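Local coordinates for bacilliredoxin BrxA (Bacillus subtilis, PDB 3FHK), which reduces mixed disulfides between bacillithiol and protein thiols, debacillithiolating OhrR and MetE, and has protein disulfide isomerase activity, at residues A[41-54]-A[105-117]. The protein carries 2 engineered substitutions. Residues are numbered along the deposited sequence; the frame is centred on the assembly and turned at random.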
ATOM      1  N   MET A  41      -6.406  35.956 -12.423  1.00 39.75           N
ATOM      2  CA  MET A  41      -5.466  36.591 -13.342  1.00 45.97           C
ATOM      3  C   MET A  41      -6.113  37.637 -14.256  1.00 47.30           C
ATOM      4  O   MET A  41      -5.508  38.665 -14.532  1.00 50.38           O
ATOM      5  CB  MET A  41      -4.680  35.545 -14.150  1.00 48.80           C
ATOM      6  CG  MET A  41      -3.750  34.677 -13.293  1.00 50.11           C
ATOM      7  SD  MET A  41      -2.329  35.563 -12.608  1.00 27.77           S
ATOM      8  CE  MET A  41      -1.205  35.525 -13.998  1.00 35.33           C
ATOM      9  N   GLU A  42      -7.342  37.401 -14.703  1.00 49.91           N
ATOM     10  CA  GLU A  42      -8.010  38.391 -15.559  1.00 56.86           C
ATOM     11  C   GLU A  42      -8.512  39.631 -14.805  1.00 57.71           C
ATOM     12  O   GLU A  42      -8.943  40.597 -15.422  1.00 62.99           O
ATOM     13  CB  GLU A  42      -9.157  37.769 -16.367  1.00 56.33           C
ATOM     14  CG  GLU A  42      -8.745  36.628 -17.295  1.00 64.76           C
ATOM     15  CD  GLU A  42      -7.613  36.993 -18.251  1.00 66.71           C
ATOM     16  OE1 GLU A  42      -7.545  38.148 -18.721  1.00 70.67           O
ATOM     17  OE2 GLU A  42      -6.789  36.106 -18.546  1.00 66.47           O
ATOM     18  N   LYS A  43      -8.453  39.607 -13.479  1.00 60.20           N
ATOM     19  CA  LYS A  43      -8.911  40.741 -12.681  1.00 61.47           C
ATOM     20  C   LYS A  43      -7.784  41.352 -11.851  1.00 60.12           C
ATOM     21  O   LYS A  43      -7.908  42.465 -11.339  1.00 60.25           O
ATOM     22  CB  LYS A  43     -10.040  40.318 -11.740  1.00 65.06           C
ATOM     23  CG  LYS A  43     -11.249  39.686 -12.409  1.00 69.05           C
ATOM     24  CD  LYS A  43     -12.263  39.247 -11.351  1.00 72.36           C
ATOM     25  CE  LYS A  43     -13.371  38.383 -11.943  1.00 75.09           C
ATOM     26  N   ALA A  44      -6.690  40.614 -11.705  1.00 59.47           N
ATOM     27  CA  ALA A  44      -5.599  41.037 -10.834  1.00 56.07           C
ATOM     28  C   ALA A  44      -5.125  42.457 -11.136  1.00 51.70           C
ATOM     29  O   ALA A  44      -4.934  42.835 -12.291  1.00 49.17           O
ATOM     30  CB  ALA A  44      -4.431  40.052 -10.914  1.00 51.38           C
ATOM     31  N   GLU A  45      -4.940  43.234 -10.077  1.00 51.26           N
ATOM     32  CA  GLU A  45      -4.419  44.585 -10.188  1.00 50.09           C
ATOM     33  C   GLU A  45      -3.250  44.780  -9.235  1.00 46.24           C
ATOM     34  O   GLU A  45      -3.213  44.193  -8.145  1.00 42.94           O
ATOM     35  CB  GLU A  45      -5.517  45.610  -9.906  1.00 51.48           C
ATOM     36  CG  GLU A  45      -6.340  45.961 -11.139  1.00 69.55           C
ATOM     37  CD  GLU A  45      -7.682  46.588 -10.801  1.00 80.76           C
ATOM     38  OE1 GLU A  45      -7.930  46.877  -9.608  1.00 80.86           O
ATOM     39  OE2 GLU A  45      -8.490  46.784 -11.733  1.00 82.98           O
ATOM     40  N   GLY A  46      -2.300  45.609  -9.656  1.00 34.91           N
ATOM     41  CA  GLY A  46      -1.119  45.874  -8.863  1.00 34.69           C
ATOM     42  C   GLY A  46      -0.194  44.676  -8.885  1.00 43.88           C
ATOM     43  O   GLY A  46      -0.169  43.925  -9.862  1.00 42.09           O
ATOM     44  N   THR A  47       0.563  44.485  -7.809  1.00 37.34           N
ATOM     45  CA  THR A  47       1.543  43.408  -7.792  1.00 36.62           C
ATOM     46  C   THR A  47       1.031  42.139  -7.134  1.00 41.81           C
ATOM     47  O   THR A  47       0.224  42.175  -6.199  1.00 45.30           O
ATOM     48  CB  THR A  47       2.880  43.837  -7.164  1.00 38.54           C
ATOM     49  OG1 THR A  47       2.671  44.292  -5.815  1.00 33.82           O
ATOM     50  CG2 THR A  47       3.510  44.954  -8.007  1.00 37.02           C
ATOM     51  N   THR A  48       1.514  41.013  -7.648  1.00 41.86           N
ATOM     52  CA  THR A  48       1.156  39.712  -7.128  1.00 33.25           C
ATOM     53  C   THR A  48       2.372  38.811  -7.006  1.00 32.05           C
ATOM     54  O   THR A  48       3.194  38.743  -7.914  1.00 29.58           O
ATOM     55  CB  THR A  48       0.119  39.016  -8.013  1.00 37.08           C
ATOM     56  OG1 THR A  48      -1.135  39.704  -7.909  1.00 40.21           O
ATOM     57  CG2 THR A  48      -0.066  37.557  -7.567  1.00 37.14           C
ATOM     58  N   LEU A  49       2.486  38.144  -5.860  1.00 29.13           N
ATOM     59  CA  LEU A  49       3.420  37.038  -5.709  1.00 33.20           C
ATOM     60  C   LEU A  49       2.661  35.740  -5.914  1.00 31.27           C
ATOM     61  O   LEU A  49       1.717  35.435  -5.189  1.00 32.96           O
ATOM     62  CB  LEU A  49       4.093  37.037  -4.334  1.00 25.18           C
ATOM     63  CG  LEU A  49       5.057  35.862  -4.150  1.00 33.58           C
ATOM     64  CD1 LEU A  49       6.178  35.975  -5.155  1.00 31.43           C
ATOM     65  CD2 LEU A  49       5.614  35.777  -2.712  1.00 26.46           C
ATOM     66  N   VAL A  50       3.066  34.997  -6.929  1.00 32.71           N
ATOM     67  CA  VAL A  50       2.500  33.697  -7.201  1.00 28.92           C
ATOM     68  C   VAL A  50       3.528  32.683  -6.736  1.00 32.52           C
ATOM     69  O   VAL A  50       4.720  32.777  -7.068  1.00 31.01           O
ATOM     70  CB  VAL A  50       2.222  33.510  -8.717  1.00 32.61           C
ATOM     71  CG1 VAL A  50       1.754  32.086  -9.017  1.00 26.11           C
ATOM     72  CG2 VAL A  50       1.190  34.551  -9.218  1.00 18.15           C
ATOM     73  N   VAL A  51       3.082  31.726  -5.940  1.00 31.92           N
ATOM     74  CA  VAL A  51       3.952  30.628  -5.554  1.00 32.16           C
ATOM     75  C   VAL A  51       3.437  29.350  -6.183  1.00 32.04           C
ATOM     76  O   VAL A  51       2.283  28.961  -5.992  1.00 30.74           O
ATOM     77  CB  VAL A  51       4.031  30.452  -4.031  1.00 32.12           C
ATOM     78  CG1 VAL A  51       4.872  29.220  -3.682  1.00 24.29           C
ATOM     79  CG2 VAL A  51       4.607  31.708  -3.391  1.00 27.45           C
ATOM     80  N   VAL A  52       4.291  28.720  -6.969  1.00 28.28           N
ATOM     81  CA  VAL A  52       3.977  27.402  -7.479  1.00 27.54           C
ATOM     82  C   VAL A  52       4.484  26.379  -6.484  1.00 30.94           C
ATOM     83  O   VAL A  52       5.691  26.118  -6.388  1.00 33.67           O
ATOM     84  CB  VAL A  52       4.590  27.167  -8.850  1.00 23.89           C
ATOM     85  CG1 VAL A  52       4.338  25.730  -9.281  1.00 20.15           C
ATOM     86  CG2 VAL A  52       3.987  28.142  -9.837  1.00 32.65           C
ATOM     87  N   ASN A  53       3.541  25.823  -5.734  1.00 30.93           N
ATOM     88  CA  ASN A  53       3.846  24.959  -4.612  1.00 32.43           C
ATOM     89  C   ASN A  53       4.165  23.550  -5.100  1.00 33.49           C
ATOM     90  O   ASN A  53       3.957  23.240  -6.273  1.00 31.28           O
ATOM     91  CB  ASN A  53       2.668  24.962  -3.633  1.00 33.71           C
ATOM     92  CG  ASN A  53       3.076  24.580  -2.221  1.00 35.97           C
ATOM     93  OD1 ASN A  53       4.252  24.336  -1.942  1.00 31.29           O
ATOM     94  ND2 ASN A  53       2.099  24.516  -1.324  1.00 34.97           N
ATOM     95  N   SER A  54       4.682  22.711  -4.203  1.00 37.83           N
ATOM     96  CA  SER A  54       5.130  21.365  -4.557  1.00 37.96           C
ATOM     97  C   SER A  54       5.344  20.528  -3.293  1.00 42.07           C
ATOM     98  O   SER A  54       5.540  21.073  -2.215  1.00 37.05           O
ATOM     99  CB  SER A  54       6.437  21.438  -5.360  1.00 33.26           C
ATOM    100  OG  SER A  54       7.122  20.189  -5.368  1.00 43.56           O
ATOM    101  N   PRO A 105       8.252  25.272 -17.352  1.00 33.94           N
ATOM    102  CA  PRO A 105       7.634  24.825 -16.097  1.00 30.08           C
ATOM    103  C   PRO A 105       8.673  24.295 -15.116  1.00 37.85           C
ATOM    104  O   PRO A 105       9.597  23.598 -15.533  1.00 39.44           O
ATOM    105  CB  PRO A 105       6.733  23.673 -16.545  1.00 34.96           C
ATOM    106  CG  PRO A 105       7.323  23.200 -17.835  1.00 28.46           C
ATOM    107  CD  PRO A 105       7.922  24.398 -18.491  1.00 28.58           C
ATOM    108  N   SER A 106       8.528  24.637 -13.837  1.00 37.78           N
ATOM    109  CA  SER A 106       9.315  24.023 -12.777  1.00 36.32           C
ATOM    110  C   SER A 106       8.596  24.199 -11.447  1.00 37.33           C
ATOM    111  O   SER A 106       7.681  25.014 -11.327  1.00 39.12           O
ATOM    112  CB  SER A 106      10.735  24.602 -12.710  1.00 36.21           C
ATOM    113  OG  SER A 106      10.750  25.913 -12.168  1.00 33.24           O
ATOM    114  N   SER A 107       9.041  23.455 -10.444  1.00 35.17           N
ATOM    115  CA  SER A 107       8.298  23.312  -9.201  1.00 41.68           C
ATOM    116  C   SER A 107       9.268  22.932  -8.078  1.00 37.41           C
ATOM    117  O   SER A 107      10.030  21.973  -8.220  1.00 34.54           O
ATOM    118  CB  SER A 107       7.267  22.198  -9.393  1.00 43.51           C
ATOM    119  OG  SER A 107       6.397  22.103  -8.295  1.00 59.38           O
ATOM    120  N   PRO A 108       9.275  23.691  -6.969  1.00 33.80           N
ATOM    121  CA  PRO A 108       8.501  24.910  -6.738  1.00 33.58           C
ATOM    122  C   PRO A 108       9.080  26.032  -7.573  1.00 33.03           C
ATOM    123  O   PRO A 108      10.213  25.937  -8.023  1.00 32.56           O
ATOM    124  CB  PRO A 108       8.777  25.203  -5.258  1.00 26.70           C
ATOM    125  CG  PRO A 108      10.162  24.638  -5.050  1.00 24.61           C
ATOM    126  CD  PRO A 108      10.085  23.343  -5.783  1.00 25.20           C
ATOM    127  N   SER A 109       8.307  27.084  -7.785  1.00 30.45           N
ATOM    128  CA  SER A 109       8.841  28.268  -8.437  1.00 30.32           C
ATOM    129  C   SER A 109       7.983  29.451  -8.014  1.00 30.99           C
ATOM    130  O   SER A 109       6.941  29.268  -7.387  1.00 29.32           O
ATOM    131  CB  SER A 109       8.898  28.081  -9.965  1.00 27.92           C
ATOM    132  OG  SER A 109       7.614  27.809 -10.512  1.00 28.62           O
ATOM    133  N   MET A 110       8.419  30.660  -8.332  1.00 32.58           N
ATOM    134  CA  MET A 110       7.681  31.846  -7.910  1.00 31.75           C
ATOM    135  C   MET A 110       7.672  32.909  -9.011  1.00 36.14           C
ATOM    136  O   MET A 110       8.656  33.086  -9.722  1.00 31.11           O
ATOM    137  CB  MET A 110       8.283  32.407  -6.624  1.00 21.83           C
ATOM    138  CG  MET A 110       8.201  31.461  -5.419  1.00 30.65           C
ATOM    139  SD  MET A 110       8.934  32.145  -3.908  1.00 30.53           S
ATOM    140  CE  MET A 110      10.561  31.415  -3.994  1.00 45.49           C
ATOM    141  N   ALA A 111       6.549  33.602  -9.164  1.00 29.37           N
ATOM    142  CA  ALA A 111       6.504  34.755 -10.041  1.00 24.62           C
ATOM    143  C   ALA A 111       5.948  35.983  -9.340  1.00 33.31           C
ATOM    144  O   ALA A 111       4.949  35.904  -8.617  1.00 34.60           O
ATOM    145  CB  ALA A 111       5.697  34.454 -11.316  1.00 30.30           C
ATOM    146  N   LEU A 112       6.629  37.107  -9.555  1.00 29.75           N
ATOM    147  CA  LEU A 112       6.130  38.427  -9.211  1.00 27.05           C
ATOM    148  C   LEU A 112       5.449  38.997 -10.459  1.00 34.47           C
ATOM    149  O   LEU A 112       6.079  39.126 -11.519  1.00 28.94           O
ATOM    150  CB  LEU A 112       7.288  39.339  -8.799  1.00 27.18           C
ATOM    151  CG  LEU A 112       7.096  40.313  -7.627  1.00 41.87           C
ATOM    152  CD1 LEU A 112       7.927  41.576  -7.822  1.00 33.24           C
ATOM    153  CD2 LEU A 112       5.637  40.675  -7.402  1.00 46.33           C
ATOM    154  N   LEU A 113       4.164  39.320 -10.333  1.00 40.32           N
ATOM    155  CA  LEU A 113       3.388  39.901 -11.431  1.00 38.21           C
ATOM    156  C   LEU A 113       3.139  41.384 -11.233  1.00 41.05           C
ATOM    157  O   LEU A 113       3.052  41.866 -10.108  1.00 41.35           O
ATOM    158  CB  LEU A 113       2.012  39.246 -11.506  1.00 38.04           C
ATOM    159  CG  LEU A 113       1.818  37.884 -12.166  1.00 43.58           C
ATOM    160  CD1 LEU A 113       3.084  37.055 -12.144  1.00 43.05           C
ATOM    161  CD2 LEU A 113       0.673  37.172 -11.469  1.00 43.21           C
ATOM    162  N   LYS A 114       3.019  42.102 -12.343  1.00 38.48           N
ATOM    163  CA  LYS A 114       2.385  43.413 -12.364  1.00 37.45           C
ATOM    164  C   LYS A 114       1.208  43.196 -13.301  1.00 38.66           C
ATOM    165  O   LYS A 114       1.402  42.780 -14.444  1.00 36.72           O
ATOM    166  CB  LYS A 114       3.338  44.470 -12.920  1.00 39.73           C
ATOM    167  CG  LYS A 114       2.719  45.846 -13.126  1.00 54.11           C
ATOM    168  CD  LYS A 114       3.132  46.840 -12.044  1.00 66.56           C
ATOM    169  CE  LYS A 114       2.348  46.637 -10.756  1.00 81.77           C
ATOM    170  NZ  LYS A 114       2.700  47.637  -9.698  1.00 87.50           N
ATOM    171  N   GLY A 115      -0.010  43.431 -12.817  1.00 38.11           N
ATOM    172  CA  GLY A 115      -1.187  42.940 -13.510  1.00 37.73           C
ATOM    173  C   GLY A 115      -1.055  41.431 -13.658  1.00 44.44           C
ATOM    174  O   GLY A 115      -0.829  40.721 -12.675  1.00 41.00           O
ATOM    175  N   LYS A 116      -1.167  40.930 -14.882  1.00 44.33           N
ATOM    176  CA  LYS A 116      -0.927  39.509 -15.124  1.00 47.76           C
ATOM    177  C   LYS A 116       0.395  39.248 -15.866  1.00 50.41           C
ATOM    178  O   LYS A 116       0.634  38.153 -16.372  1.00 51.59           O
ATOM    179  CB  LYS A 116      -2.110  38.868 -15.854  1.00 44.27           C
ATOM    180  CG  LYS A 116      -2.420  39.477 -17.202  1.00 45.60           C
ATOM    181  CD  LYS A 116      -3.637  38.824 -17.848  1.00 46.11           C
ATOM    182  CE  LYS A 116      -3.734  39.187 -19.329  1.00 57.43           C
ATOM    183  NZ  LYS A 116      -4.802  38.411 -20.030  1.00 64.22           N
ATOM    184  N   GLU A 117       1.256  40.259 -15.911  1.00 41.11           N
ATOM    185  CA  GLU A 117       2.557  40.132 -16.555  1.00 40.06           C
ATOM    186  C   GLU A 117       3.658  39.830 -15.537  1.00 36.41           C
ATOM    187  O   GLU A 117       3.745  40.487 -14.504  1.00 39.15           O
ATOM    188  CB  GLU A 117       2.907  41.425 -17.300  1.00 38.15           C
ATOM    189  CG  GLU A 117       4.346  41.448 -17.809  1.00 66.57           C
ATOM    190  CD  GLU A 117       4.840  42.846 -18.163  1.00 85.06           C
ATOM    191  OE1 GLU A 117       5.178  43.069 -19.348  1.00 91.33           O
ATOM    192  OE2 GLU A 117       4.890  43.717 -17.264  1.00 87.30           O
TER
HETATM  193  O   HOH W   1      -1.091  41.138  -9.945  1.00 28.84           O
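V50 and A111 form the central hydrogen-bonded pair of antiparallel strands 47-53 and 109-114, which run at 162°; the straightest bond joins V50 N to A111 O (2.7 Å). On the T48, V50, V52 face, branched residues suit extended backbone, and with only a methyl at A111, L113 can reach diagonally, its CD2 pressing tightly on V50 CG2 at 3.5 Å. M41, its chain bent at chi2 and chi3, crosses the L113 side chain at about a right angle and lays SD and CE against L113 CD2. In this thioredoxin-like fold the pair joins the parallel and antiparallel parts of the sheet, and its far end leads to the CXC site, where P108, after a cis peptide bond, packs on C58. S109 OG, turned between backbone N and carbonyl carbon (chi1 59°), donates to S106 O at 2.9 Å while lying against V52 CB. With an alanine at S109, S106 O would probably rely on a weak bond from R97 NH2, the bend being less firmly held. At the opposite end, G115, with positive phi, suits the type II' turn. K116's long, extended chain reaches E42 in a salt bridge, NZ to the syn lone pair of OE1 (3.1 Å); Y99 OH hydrogen-bonds OE2.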